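Side-chain contacts in putative capsular polysaccharide biosynthesis protein (PDB 6EWJ), which probably acts as a pyridoxal phosphate-dependent sugar aminotransferase in the teichoic acid biosynthesis of Streptococcus pneumoniae: residues K43-E46 with R47-L51; T53-P56 with K57-C60; C60-S63 with A64-L68; E69-L72 with R73-V77; C264-D268 with I269-L273. One frame throughout, in Å; residues are numbered along the deposited sequence.

Contact 1 of 5, residues K43-E46 with R47-L51; sequences KELE and RRLSL
Leu-45 and Leu-49 meet one turn apart on helix 40-53 and form the tightly packed side of this i, i+4 contact. CG of Leu-45 comes to 3.7 Å from CD1 of Leu-49, the two branched ends meeting at a slant. Leu-45 carries its CG opposite the backbone N and beside the carbonyl carbon (chi1 180°), a setting that leans the isobutyl group toward the following turn. On another buried flank, the carbonyl oxygen of Glu-46 is held twice by Ser-50: the backbone N stands at 3.0 Å and OG at 2.9 Å from Glu-46 O, reaching it from opposite faces of the carbonyl plane. A serine suits this buried place because its short hydroxyl can fold back on its own helix and still bond to Thr-58.

The looser, solvent-facing side is built from charge. OE1 of Glu-44 makes a salt bridge with NH2 of Arg-47 at 2.8 Å, through its anti lone pair; a weak bond from Arg-47 NE goes to the same oxygen. The fit is imperfect, since the carboxylate and guanidinium planes stand 60° apart. One face of the guanidinium lies over Lys-43 O and Glu-44 CA. Arg-48 brings only its aliphatic part to this pair, its CD 3.8 Å from OE2 of Glu-44, while its charged end goes to Asp-279.

Leu-45 and Leu-49 pack on helix 268-299 through Leu-275 and Leu-278 and on Cys-60 of strand 58-61. Glu-46, on its own flank, reaches Tyr-229 of helix 225-236 and the backbone N of Cys-60.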
loop_
_atom_site.group_PDB
_atom_site.type_symbol
_atom_site.label_atom_id
_atom_site.label_comp_id
_atom_site.label_asym_id
_atom_site.label_seq_id
_atom_site.Cartn_x
_atom_site.Cartn_y
_atom_site.Cartn_z
ATOM N N LYS A 43 3.880 5.423 15.680
ATOM C CA LYS A 43 4.489 4.653 16.771
ATOM C C LYS A 43 3.610 4.733 18.029
ATOM O O LYS A 43 3.376 3.730 18.671
ATOM C CB LYS A 43 5.952 5.077 17.041
ATOM C CG LYS A 43 6.868 5.090 15.800
ATOM C CD LYS A 43 6.647 3.930 14.829
ATOM C CE LYS A 43 7.686 3.883 13.711
ATOM N NZ LYS A 43 7.419 2.891 12.623
ATOM N N GLU A 44 3.059 5.896 18.325
ATOM C CA GLU A 44 2.200 6.064 19.515
ATOM C C GLU A 44 0.909 5.268 19.298
ATOM O O GLU A 44 0.450 4.628 20.230
ATOM C CB GLU A 44 1.906 7.547 19.787
ATOM C CG GLU A 44 1.014 7.867 20.984
ATOM C CD GLU A 44 1.610 7.537 22.356
ATOM O OE1 GLU A 44 2.775 7.080 22.457
ATOM O OE2 GLU A 44 0.885 7.692 23.360
ATOM N N LEU A 45 0.382 5.251 18.068
ATOM C CA LEU A 45 -0.848 4.468 17.809
ATOM C C LEU A 45 -0.630 2.962 18.003
ATOM O O LEU A 45 -1.446 2.287 18.631
ATOM C CB LEU A 45 -1.455 4.748 16.435
ATOM C CG LEU A 45 -2.746 3.938 16.126
ATOM C CD1 LEU A 45 -3.900 4.209 17.103
ATOM C CD2 LEU A 45 -3.164 4.183 14.698
ATOM N N GLU A 46 0.509 2.488 17.525
ATOM C CA GLU A 46 0.892 1.102 17.709
ATOM C C GLU A 46 0.986 0.769 19.210
ATOM O O GLU A 46 0.574 -0.308 19.633
ATOM C CB GLU A 46 2.224 0.819 17.038
ATOM C CG GLU A 46 2.147 0.869 15.497
ATOM C CD GLU A 46 3.479 0.721 14.823
ATOM O OE1 GLU A 46 4.513 0.854 15.505
ATOM O OE2 GLU A 46 3.513 0.464 13.578
ATOM N N ARG A 47 1.663 1.639 19.956
ATOM C CA ARG A 47 1.813 1.450 21.426
ATOM C C ARG A 47 0.435 1.362 22.110
ATOM O O ARG A 47 0.154 0.398 22.821
ATOM C CB ARG A 47 2.687 2.568 22.006
ATOM C CG ARG A 47 4.165 2.431 21.598
ATOM C CD ARG A 47 5.141 3.268 22.485
ATOM N NE ARG A 47 4.985 4.715 22.317
ATOM C CZ ARG A 47 5.510 5.452 21.330
ATOM N NH1 ARG A 47 6.291 4.884 20.418
ATOM N NH2 ARG A 47 5.265 6.757 21.264
ATOM N N ARG A 48 -0.432 2.338 21.858
ATOM C CA ARG A 48 -1.766 2.359 22.447
ATOM C C ARG A 48 -2.645 1.158 22.020
ATOM O O ARG A 48 -3.380 0.604 22.817
ATOM C CB ARG A 48 -2.448 3.693 22.137
ATOM C CG ARG A 48 -1.792 4.889 22.843
ATOM C CD ARG A 48 -2.563 6.168 22.610
ATOM N NE ARG A 48 -3.930 5.974 23.082
ATOM C CZ ARG A 48 -5.018 6.621 22.649
ATOM N NH1 ARG A 48 -4.935 7.598 21.737
ATOM N NH2 ARG A 48 -6.200 6.315 23.178
ATOM N N LEU A 49 -2.549 0.780 20.742
ATOM C CA LEU A 49 -3.300 -0.352 20.246
ATOM C C LEU A 49 -2.862 -1.675 20.907
ATOM O O LEU A 49 -3.714 -2.501 21.247
ATOM C CB LEU A 49 -3.195 -0.425 18.697
ATOM C CG LEU A 49 -4.049 0.542 17.906
ATOM C CD1 LEU A 49 -3.735 0.370 16.396
ATOM C CD2 LEU A 49 -5.535 0.300 18.152
ATOM N N SER A 50 -1.544 -1.829 21.091
ATOM C CA SER A 50 -0.950 -3.001 21.775
ATOM C C SER A 50 -1.493 -3.170 23.206
ATOM O O SER A 50 -1.906 -4.253 23.597
ATOM C CB SER A 50 0.564 -2.922 21.821
ATOM O OG SER A 50 1.144 -2.981 20.540
ATOM N N LEU A 51 -1.565 -2.059 23.930
ATOM C CA LEU A 51 -2.203 -2.066 25.245
ATOM C C LEU A 51 -3.678 -2.444 25.162
ATOM O O LEU A 51 -4.182 -3.235 25.994
ATOM C CB LEU A 51 -2.047 -0.726 25.958
ATOM C CG LEU A 51 -0.614 -0.357 26.288
ATOM C CD1 LEU A 51 -0.546 1.121 26.625
ATOM C CD2 LEU A 51 -0.031 -1.174 27.455
#

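Contact 2 of 5, residues T53-P56 with K57-C60; sequences TQTP and KTVC
OG1 of Thr-53 is gripped from several directions: by OG1 of Thr-55 at 2.8 Å, by a water at 2.6 Å from Thr-53 OG1, and by the carbonyl oxygen of Leu-49. The water carries the link onward, lying 2.8 Å from OG1 of Thr-58, and so ties the end of helix 40-53 to the beginning of strand 58-61. Between them the chain leaves the helix through a Schellman motif, in which Gln-54, with its positive phi of 56°, is the C-prime residue; Thr-55 N bonds back to Ser-50 O and Gln-54 N to Leu-51 O.

Three threonines suit the turn because each places a compact hydroxyl in a buried polar cluster and still offers a methyl to its surroundings. The hydroxyl of Thr-55 sits between its own backbone N and carbonyl carbon (chi1 49°), a crowded position that directs it to Thr-53 and also to Thr-216 of strand 213-217. The side chains of Thr-55 and Thr-58 cross at about a right angle, their OG1 atoms 3.9 Å apart, and the hydroxyl of Thr-58 instead bonds to Ser-50 as well as to the water.

On the other side of the turn, Pro-56 stiffens the approach to the strand, with no N-H to give away. Lys-57 is bent at both chi2 and chi3, curling its aliphatic chain over the preceding peptide. Its NZ then reaches Glu-226 in a salt bridge, with a cation-pi contact to Tyr-229. Where the chain curls, CD of Lys-57 lies 3.3 Å from O of Pro-56.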
loop_
_atom_site.group_PDB
_atom_site.type_symbol
_atom_site.label_atom_id
_atom_site.label_comp_id
_atom_site.label_asym_id
_atom_site.label_seq_id
_atom_site.Cartn_x
_atom_site.Cartn_y
_atom_site.Cartn_z
ATOM N N THR A 53 -5.234 -4.215 22.800
ATOM C CA THR A 53 -5.400 -5.617 22.401
ATOM C C THR A 53 -4.616 -6.597 23.283
ATOM O O THR A 53 -4.678 -7.811 23.056
ATOM C CB THR A 53 -5.016 -5.882 20.899
ATOM O OG1 THR A 53 -3.647 -5.546 20.687
ATOM C CG2 THR A 53 -5.944 -5.127 19.945
ATOM N N GLN A 54 -3.903 -6.084 24.297
ATOM C CA GLN A 54 -3.110 -6.913 25.217
ATOM C C GLN A 54 -2.090 -7.780 24.465
ATOM O O GLN A 54 -1.933 -8.976 24.726
ATOM C CB GLN A 54 -4.002 -7.752 26.150
ATOM C CG GLN A 54 -4.840 -6.848 27.040
ATOM C CD GLN A 54 -5.718 -7.587 28.024
ATOM O OE1 GLN A 54 -5.407 -8.691 28.446
ATOM N NE2 GLN A 54 -6.841 -6.982 28.373
ATOM N N THR A 55 -1.390 -7.130 23.539
ATOM C CA THR A 55 -0.303 -7.769 22.802
ATOM C C THR A 55 0.917 -6.923 22.971
ATOM O O THR A 55 0.793 -5.758 23.331
ATOM C CB THR A 55 -0.634 -7.897 21.296
ATOM O OG1 THR A 55 -1.108 -6.637 20.804
ATOM C CG2 THR A 55 -1.669 -8.967 21.079
ATOM N N PRO A 56 2.103 -7.486 22.730
ATOM C CA PRO A 56 3.324 -6.709 23.034
ATOM C C PRO A 56 3.651 -5.653 22.027
ATOM O O PRO A 56 4.157 -4.591 22.390
ATOM C CB PRO A 56 4.434 -7.783 23.125
ATOM C CG PRO A 56 3.908 -8.940 22.395
ATOM C CD PRO A 56 2.395 -8.915 22.574
ATOM N N LYS A 57 3.359 -5.917 20.753
ATOM C CA LYS A 57 3.724 -4.975 19.699
ATOM C C LYS A 57 2.659 -4.997 18.627
ATOM O O LYS A 57 2.073 -6.048 18.384
ATOM C CB LYS A 57 5.031 -5.374 19.032
ATOM C CG LYS A 57 6.268 -5.450 19.892
ATOM C CD LYS A 57 6.727 -4.110 20.439
ATOM C CE LYS A 57 7.341 -3.202 19.382
ATOM N NZ LYS A 57 8.139 -2.111 20.051
ATOM N N THR A 58 2.429 -3.834 18.005
ATOM C CA THR A 58 1.509 -3.741 16.859
ATOM C C THR A 58 2.228 -3.027 15.698
ATOM O O THR A 58 3.048 -2.114 15.936
ATOM C CB THR A 58 0.255 -3.004 17.263
ATOM O OG1 THR A 58 -0.351 -3.720 18.355
ATOM C CG2 THR A 58 -0.730 -2.882 16.130
ATOM N N VAL A 59 1.941 -3.478 14.487
ATOM C CA VAL A 59 2.509 -2.900 13.245
ATOM C C VAL A 59 1.349 -2.298 12.482
ATOM O O VAL A 59 0.443 -3.014 12.046
ATOM C CB VAL A 59 3.193 -3.954 12.386
ATOM C CG1 VAL A 59 3.765 -3.310 11.109
ATOM C CG2 VAL A 59 4.263 -4.656 13.170
ATOM N N CYS A 60 1.321 -0.979 12.433
ATOM C CA CYS A 60 0.228 -0.263 11.801
ATOM C C CYS A 60 0.604 -0.122 10.331
ATOM O O CYS A 60 1.760 0.204 10.003
ATOM C CB CYS A 60 0.027 1.106 12.392
ATOM S SG CYS A 60 -0.998 1.080 13.859
HETATM O O HOH W 1 -3.019 -4.671 18.295
#

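Contact 3 of 5, residues C60-S63 with A64-L68; sequences CLNS and ATAAL
Ser-63 caps the backbone N of Ala-66 and is the N-cap of helix 64-74, at the junction where strand 58-61 gives way to the helix. From the start of its side chain, CB lies 3.1 Å from the backbone N of Ala-64. Chi1 of 74° then holds OG between the residue's own backbone N and carbonyl carbon, aimed into the first turn of the helix. There OG accepts from Ala-66 N at 2.8 Å in a nearly straight bond (173°), and the same oxygen is 3.5 Å from CB of Thr-65 and equally far from CB of Ala-66. Serine suits the cap because so short an arm can supply the acceptor that a first turn lacks.

Ala-64 and Thr-65, small residues that put little bulk at the helix N terminus, bind pyridoxal 5'-phosphate in another structure of this protein, consistent with the phosphate sitting at a helix N terminus as in fold type I aminotransferases. The second subunit is close by: its His-238 packs on Thr-65, and its Asn-62 on Asn-62 of this chain.

Asn-62 turns its amide oxygen OD1 toward the helix, 3.6 Å from CB of Ala-66. On the inner side Leu-61, the last strand residue, puts one methyl against the helix backbone, its CD1 being 3.5 Å from CA of Ala-67.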
loop_
_atom_site.group_PDB
_atom_site.type_symbol
_atom_site.label_atom_id
_atom_site.label_comp_id
_atom_site.label_asym_id
_atom_site.label_seq_id
_atom_site.Cartn_x
_atom_site.Cartn_y
_atom_site.Cartn_z
ATOM N N CYS A 60 1.321 -0.979 12.433
ATOM C CA CYS A 60 0.228 -0.263 11.801
ATOM C C CYS A 60 0.604 -0.122 10.331
ATOM O O CYS A 60 1.760 0.204 10.003
ATOM C CB CYS A 60 0.027 1.106 12.392
ATOM S SG CYS A 60 -0.998 1.080 13.859
ATOM N N LEU A 61 -0.360 -0.446 9.462
ATOM C CA LEU A 61 -0.114 -0.495 8.022
ATOM C C LEU A 61 -1.290 0.145 7.277
ATOM O O LEU A 61 -2.265 0.653 7.889
ATOM C CB LEU A 61 0.060 -1.953 7.614
ATOM C CG LEU A 61 1.157 -2.808 8.269
ATOM C CD1 LEU A 61 0.955 -4.280 8.005
ATOM C CD2 LEU A 61 2.497 -2.372 7.788
ATOM N N ASN A 62 -1.246 0.117 5.947
ATOM C CA ASN A 62 -2.266 0.858 5.154
ATOM C C ASN A 62 -3.571 0.147 4.839
ATOM O O ASN A 62 -4.479 0.766 4.286
ATOM C CB ASN A 62 -1.664 1.458 3.857
ATOM C CG ASN A 62 -1.346 0.408 2.790
ATOM O OD1 ASN A 62 -1.746 -0.772 2.878
ATOM N ND2 ASN A 62 -0.576 0.826 1.785
ATOM N N SER A 63 -3.672 -1.130 5.221
ATOM C CA SER A 63 -4.892 -1.920 5.083
ATOM C C SER A 63 -4.748 -3.191 5.887
ATOM O O SER A 63 -3.601 -3.593 6.244
ATOM C CB SER A 63 -5.233 -2.293 3.605
ATOM O OG SER A 63 -4.381 -3.304 3.108
ATOM N N ALA A 64 -5.879 -3.797 6.230
ATOM C CA ALA A 64 -5.864 -5.124 6.784
ATOM C C ALA A 64 -5.318 -6.132 5.791
ATOM O O ALA A 64 -4.753 -7.161 6.205
ATOM C CB ALA A 64 -7.273 -5.542 7.227
ATOM N N THR A 65 -5.613 -5.933 4.501
ATOM C CA THR A 65 -5.155 -6.836 3.488
ATOM C C THR A 65 -3.627 -6.871 3.477
ATOM O O THR A 65 -3.050 -7.970 3.410
ATOM C CB THR A 65 -5.664 -6.428 2.081
ATOM O OG1 THR A 65 -7.082 -6.414 2.070
ATOM C CG2 THR A 65 -5.238 -7.404 1.042
ATOM N N ALA A 66 -2.989 -5.676 3.542
ATOM C CA ALA A 66 -1.544 -5.591 3.738
ATOM C C ALA A 66 -1.057 -6.363 4.960
ATOM O O ALA A 66 -0.032 -7.068 4.890
ATOM C CB ALA A 66 -1.080 -4.153 3.794
ATOM N N ALA A 67 -1.752 -6.198 6.109
ATOM C CA ALA A 67 -1.349 -6.852 7.334
ATOM C C ALA A 67 -1.408 -8.351 7.224
ATOM O O ALA A 67 -0.467 -9.059 7.597
ATOM C CB ALA A 67 -2.213 -6.377 8.509
ATOM N N LEU A 68 -2.536 -8.866 6.710
ATOM C CA LEU A 68 -2.693 -10.315 6.554
ATOM C C LEU A 68 -1.651 -10.879 5.572
ATOM O O LEU A 68 -0.966 -11.875 5.853
ATOM C CB LEU A 68 -4.108 -10.655 6.096
ATOM C CG LEU A 68 -4.654 -12.069 6.277
ATOM C CD1 LEU A 68 -4.512 -12.613 7.700
ATOM C CD2 LEU A 68 -6.122 -12.111 5.816
#

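Contact 4 of 5, residues E69-L72 with R73-V77; sequences ELIL and RVLEV
Glu-69 and Arg-73, one turn apart in the second half of helix 64-74, lie side by side and point the same way. The glutamate starts with CG opposite its backbone N (chi1 -165°) and runs on extended, which brings OE2 alongside the straight chain of the arginine. NH2 of Arg-73 meets OE2 of Glu-69 at 2.8 Å and NE of Arg-73 meets the same oxygen at 3.1 Å, a side-on grip by two nitrogens. OE2 lies at the guanidinium edge, only 5° out of its plane, although the carboxylate itself is turned 40° against it.

Next, Leu-70 packs on Phe-232 of helix 225-236; its carbonyl oxygen takes the N-H of Val-74, with O to N 2.7 Å. Ile-71 follows, its CG2 4.1 Å from CD1 of Leu-75, the two chains running alongside each other. These branched and apolar residues suit the buried faces of the helix: Leu-70, Ile-71 and Val-74 meet helix 225-236, while Leu-72, Leu-75 and Val-77 meet strand 129-132.

At Leu-72 the helix closes in a Schellman motif. Glu-76 takes a positive phi, and Val-77 N bonds back to Leu-72 O at 3.1 Å. As is usual for this helix end, apolar side chains bracket the turn: CD2 of Leu-72 is 4.5 Å from CG2 of Val-77, and both also touch Val-131.

With OE2 taking two arginine donors and OE1 a bond from His-99 ND1, both oxygens of Glu-69 are engaged, a setting that would probably favour its charged form and hold the carboxylate against rotation.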
loop_
_atom_site.group_PDB
_atom_site.type_symbol
_atom_site.label_atom_id
_atom_site.label_comp_id
_atom_site.label_asym_id
_atom_site.label_seq_id
_atom_site.Cartn_x
_atom_site.Cartn_y
_atom_site.Cartn_z
ATOM N N GLU A 69 -1.474 -10.230 4.436
ATOM C CA GLU A 69 -0.373 -10.628 3.545
ATOM C C GLU A 69 0.975 -10.668 4.245
ATOM O O GLU A 69 1.770 -11.619 4.030
ATOM C CB GLU A 69 -0.293 -9.759 2.253
ATOM C CG GLU A 69 0.591 -10.389 1.200
ATOM C CD GLU A 69 0.396 -9.837 -0.229
ATOM O OE1 GLU A 69 -0.699 -9.325 -0.566
ATOM O OE2 GLU A 69 1.330 -9.953 -1.056
ATOM N N LEU A 70 1.317 -9.597 4.974
ATOM C CA LEU A 70 2.646 -9.551 5.613
ATOM C C LEU A 70 2.837 -10.642 6.637
ATOM O O LEU A 70 3.920 -11.196 6.744
ATOM C CB LEU A 70 2.979 -8.185 6.192
ATOM C CG LEU A 70 3.269 -7.081 5.142
ATOM C CD1 LEU A 70 3.914 -5.903 5.847
ATOM C CD2 LEU A 70 4.120 -7.538 3.964
ATOM N N ILE A 71 1.782 -10.969 7.372
ATOM C CA ILE A 71 1.841 -12.101 8.300
ATOM C C ILE A 71 2.259 -13.379 7.540
ATOM O O ILE A 71 3.183 -14.092 7.940
ATOM C CB ILE A 71 0.490 -12.299 9.034
ATOM C CG1 ILE A 71 0.237 -11.110 9.976
ATOM C CG2 ILE A 71 0.489 -13.618 9.803
ATOM C CD1 ILE A 71 -1.166 -11.019 10.533
ATOM N N LEU A 72 1.563 -13.633 6.423
ATOM C CA LEU A 72 1.919 -14.753 5.596
ATOM C C LEU A 72 3.334 -14.676 5.096
ATOM O O LEU A 72 4.023 -15.690 5.062
ATOM C CB LEU A 72 0.948 -14.904 4.423
ATOM C CG LEU A 72 -0.510 -15.182 4.745
ATOM C CD1 LEU A 72 -1.244 -15.415 3.425
ATOM C CD2 LEU A 72 -0.679 -16.362 5.681
ATOM N N ARG A 73 3.785 -13.484 4.679
ATOM C CA ARG A 73 5.161 -13.361 4.195
ATOM C C ARG A 73 6.205 -13.507 5.318
ATOM O O ARG A 73 7.275 -14.069 5.098
ATOM C CB ARG A 73 5.376 -12.073 3.404
ATOM C CG ARG A 73 4.566 -12.030 2.130
ATOM C CD ARG A 73 4.824 -10.778 1.323
ATOM N NE ARG A 73 4.048 -10.812 0.091
ATOM C CZ ARG A 73 4.325 -11.506 -1.002
ATOM N NH1 ARG A 73 5.423 -12.247 -1.129
ATOM N NH2 ARG A 73 3.481 -11.439 -2.031
ATOM N N VAL A 74 5.867 -13.078 6.531
ATOM C CA VAL A 74 6.784 -13.241 7.693
ATOM C C VAL A 74 6.898 -14.755 8.011
ATOM O O VAL A 74 7.998 -15.298 8.191
ATOM C CB VAL A 74 6.298 -12.441 8.900
ATOM C CG1 VAL A 74 6.957 -12.917 10.190
ATOM C CG2 VAL A 74 6.518 -10.942 8.661
ATOM N N LEU A 75 5.758 -15.440 7.976
ATOM C CA LEU A 75 5.750 -16.906 8.097
ATOM C C LEU A 75 6.398 -17.685 6.925
ATOM O O LEU A 75 6.583 -18.904 7.026
ATOM C CB LEU A 75 4.313 -17.383 8.313
ATOM C CG LEU A 75 3.663 -16.930 9.616
ATOM C CD1 LEU A 75 2.213 -17.331 9.620
ATOM C CD2 LEU A 75 4.402 -17.486 10.838
ATOM N N GLU A 76 6.750 -16.981 5.847
ATOM C CA GLU A 76 7.256 -17.549 4.576
ATOM C C GLU A 76 6.346 -18.648 3.981
ATOM O O GLU A 76 6.811 -19.623 3.425
ATOM C CB GLU A 76 8.704 -17.994 4.717
ATOM C CG GLU A 76 9.637 -16.836 5.059
ATOM C CD GLU A 76 11.041 -17.300 5.329
ATOM O OE1 GLU A 76 11.212 -17.952 6.325
ATOM O OE2 GLU A 76 12.004 -17.039 4.582
ATOM N N VAL A 77 5.050 -18.463 4.113
ATOM C CA VAL A 77 4.056 -19.318 3.460
ATOM C C VAL A 77 4.155 -18.991 1.962
ATOM O O VAL A 77 4.118 -17.812 1.579
ATOM C CB VAL A 77 2.627 -19.043 4.012
ATOM C CG1 VAL A 77 1.533 -19.759 3.227
ATOM C CG2 VAL A 77 2.547 -19.459 5.466
#

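Contact 5 of 5, residues C264-D268 with I269-L273; sequences CNMTD and IMASL
Met-266 runs out nearly straight, its CG opposite the backbone N (chi1 -175°), and bends only at its last torsion, which draws its thioether along the start of helix 268-299. The chain passes Met-270 at a slant, CG of Met-266 standing 3.8 Å from CB of Met-270. Further out, SD of Met-266 rests 3.9 Å from the methyl CB of Ala-271. An alanine suits this spot since its small side chain lets the long, flexible methionine lie close to the helix, and the same sulfur also packs on Leu-45 of helix 40-53.

Met-270 is folded at chi2 and chi3 and turns toward Thr-267, but the placing of its end is doubtful, because the modelled atoms of the two side chains come too close. With that reservation, Thr-267 is the N-cap of helix 268-299: its OG1 accepts from Met-270 N at 3.2 Å. The backbone bond from Ala-271 N to Thr-267 O, at 2.8 Å, closes the first turn. The second subunit packs here too, its Ala-210 on Ile-269 of this chain.

Asp-268 turns from the helix it begins, its carboxylate accepting from the backbone nitrogens of Lys-41 and Thr-42 at the start of helix 40-53. Its carbonyl oxygen takes both the backbone N and the hydroxyl of Ser-272, and that hydroxyl also bonds to Thr-30 of helix 21-31. OG and N of Ser-272 are each 2.9 Å from O of Asp-268; they arrive from opposite faces of that carbonyl, the N 42° above its plane.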
loop_
_atom_site.group_PDB
_atom_site.type_symbol
_atom_site.label_atom_id
_atom_site.label_comp_id
_atom_site.label_asym_id
_atom_site.label_seq_id
_atom_site.Cartn_x
_atom_site.Cartn_y
_atom_site.Cartn_z
ATOM N N CYS A 264 3.642 -0.501 2.287
ATOM C CA CYS A 264 2.350 -0.432 2.913
ATOM C C CYS A 264 2.335 0.112 4.310
ATOM O O CYS A 264 1.455 -0.226 5.097
ATOM C CB CYS A 264 1.686 -1.816 2.867
ATOM S SG CYS A 264 2.695 -3.138 3.542
ATOM N N ASN A 265 3.225 1.049 4.571
ATOM C CA ASN A 265 3.292 1.786 5.846
ATOM C C ASN A 265 2.119 2.730 6.036
ATOM O O ASN A 265 1.430 3.085 5.057
ATOM C CB ASN A 265 4.603 2.596 5.923
ATOM C CG ASN A 265 4.752 3.552 4.764
ATOM O OD1 ASN A 265 4.709 3.138 3.575
ATOM N ND2 ASN A 265 4.958 4.822 5.046
ATOM N N MET A 266 1.818 3.006 7.310
ATOM C CA MET A 266 0.791 3.973 7.750
ATOM C C MET A 266 1.366 5.353 7.936
ATOM O O MET A 266 2.464 5.507 8.534
ATOM C CB MET A 266 0.127 3.519 9.070
ATOM C CG MET A 266 -1.001 4.450 9.455
ATOM S SD MET A 266 -1.817 4.141 11.016
ATOM C CE MET A 266 -2.894 2.822 10.402
ATOM N N THR A 267 0.664 6.363 7.421
ATOM C CA THR A 267 1.096 7.725 7.589
ATOM C C THR A 267 0.597 8.258 8.952
ATOM O O THR A 267 -0.414 7.774 9.494
ATOM C CB THR A 267 0.525 8.658 6.521
ATOM O OG1 THR A 267 -0.901 8.667 6.606
ATOM C CG2 THR A 267 0.934 8.266 5.093
ATOM N N ASP A 268 1.251 9.305 9.418
ATOM C CA ASP A 268 0.805 9.998 10.632
ATOM C C ASP A 268 -0.538 10.715 10.451
ATOM O O ASP A 268 -1.217 11.029 11.414
ATOM C CB ASP A 268 1.901 10.982 11.140
ATOM C CG ASP A 268 2.862 10.336 12.138
ATOM O OD1 ASP A 268 3.007 9.089 12.194
ATOM O OD2 ASP A 268 3.477 11.089 12.895
ATOM N N ILE A 269 -0.892 10.979 9.175
ATOM C CA ILE A 269 -2.192 11.525 8.829
ATOM C C ILE A 269 -3.268 10.532 9.276
ATOM O O ILE A 269 -4.163 10.867 10.094
ATOM C CB ILE A 269 -2.312 11.846 7.340
ATOM C CG1 ILE A 269 -1.407 13.029 7.005
ATOM C CG2 ILE A 269 -3.753 12.194 6.970
ATOM C CD1 ILE A 269 -1.189 13.257 5.528
ATOM N N MET A 270 -3.111 9.289 8.826
ATOM C CA MET A 270 -4.015 8.179 9.228
ATOM C C MET A 270 -3.878 7.874 10.721
ATOM O O MET A 270 -4.908 7.634 11.412
ATOM C CB MET A 270 -3.691 6.922 8.451
ATOM C CG MET A 270 -4.405 6.814 7.088
ATOM S SD MET A 270 -4.335 8.310 6.142
ATOM C CE MET A 270 -2.668 8.362 5.714
ATOM N N ALA A 271 -2.629 7.853 11.244
ATOM C CA ALA A 271 -2.455 7.529 12.686
ATOM C C ALA A 271 -3.174 8.564 13.580
ATOM O O ALA A 271 -3.700 8.230 14.662
ATOM C CB ALA A 271 -0.993 7.395 13.081
ATOM N N SER A 272 -3.223 9.815 13.098
ATOM C CA SER A 272 -3.904 10.921 13.808
ATOM C C SER A 272 -5.387 10.570 14.006
ATOM O O SER A 272 -5.918 10.694 15.107
ATOM C CB SER A 272 -3.727 12.245 13.071
ATOM O OG SER A 272 -2.435 12.802 13.290
ATOM N N LEU A 273 -6.033 10.127 12.934
ATOM C CA LEU A 273 -7.402 9.677 13.003
ATOM C C LEU A 273 -7.544 8.557 14.002
ATOM O O LEU A 273 -8.456 8.580 14.832
ATOM C CB LEU A 273 -7.889 9.242 11.616
ATOM C CG LEU A 273 -7.979 10.302 10.506
ATOM C CD1 LEU A 273 -8.363 9.581 9.184
ATOM C CD2 LEU A 273 -8.969 11.364 10.841
#

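From the N terminus, contact 1 lies within helix 40-53 and contact 2 closes the short turn from that helix into strand 58-61. Contact 3 begins at Cys-60, where contact 2 ends, and turns the strand into helix 64-74, whose second half and exit form contact 4. Far along the chain, contact 5 starts helix 268-299. All five are local and follow one another along the chain, contacts 2 and 3 sharing Cys-60; none nests in or crosses another. In space they converge: Leu-45, Cys-60 and Met-266 pack together, joining contacts 1, 2, 3 and 5, while Cys-264 meets Asn-62 of contact 3 and Leu-70 of contact 4. Contacts 3 and 5 also face the second subunit.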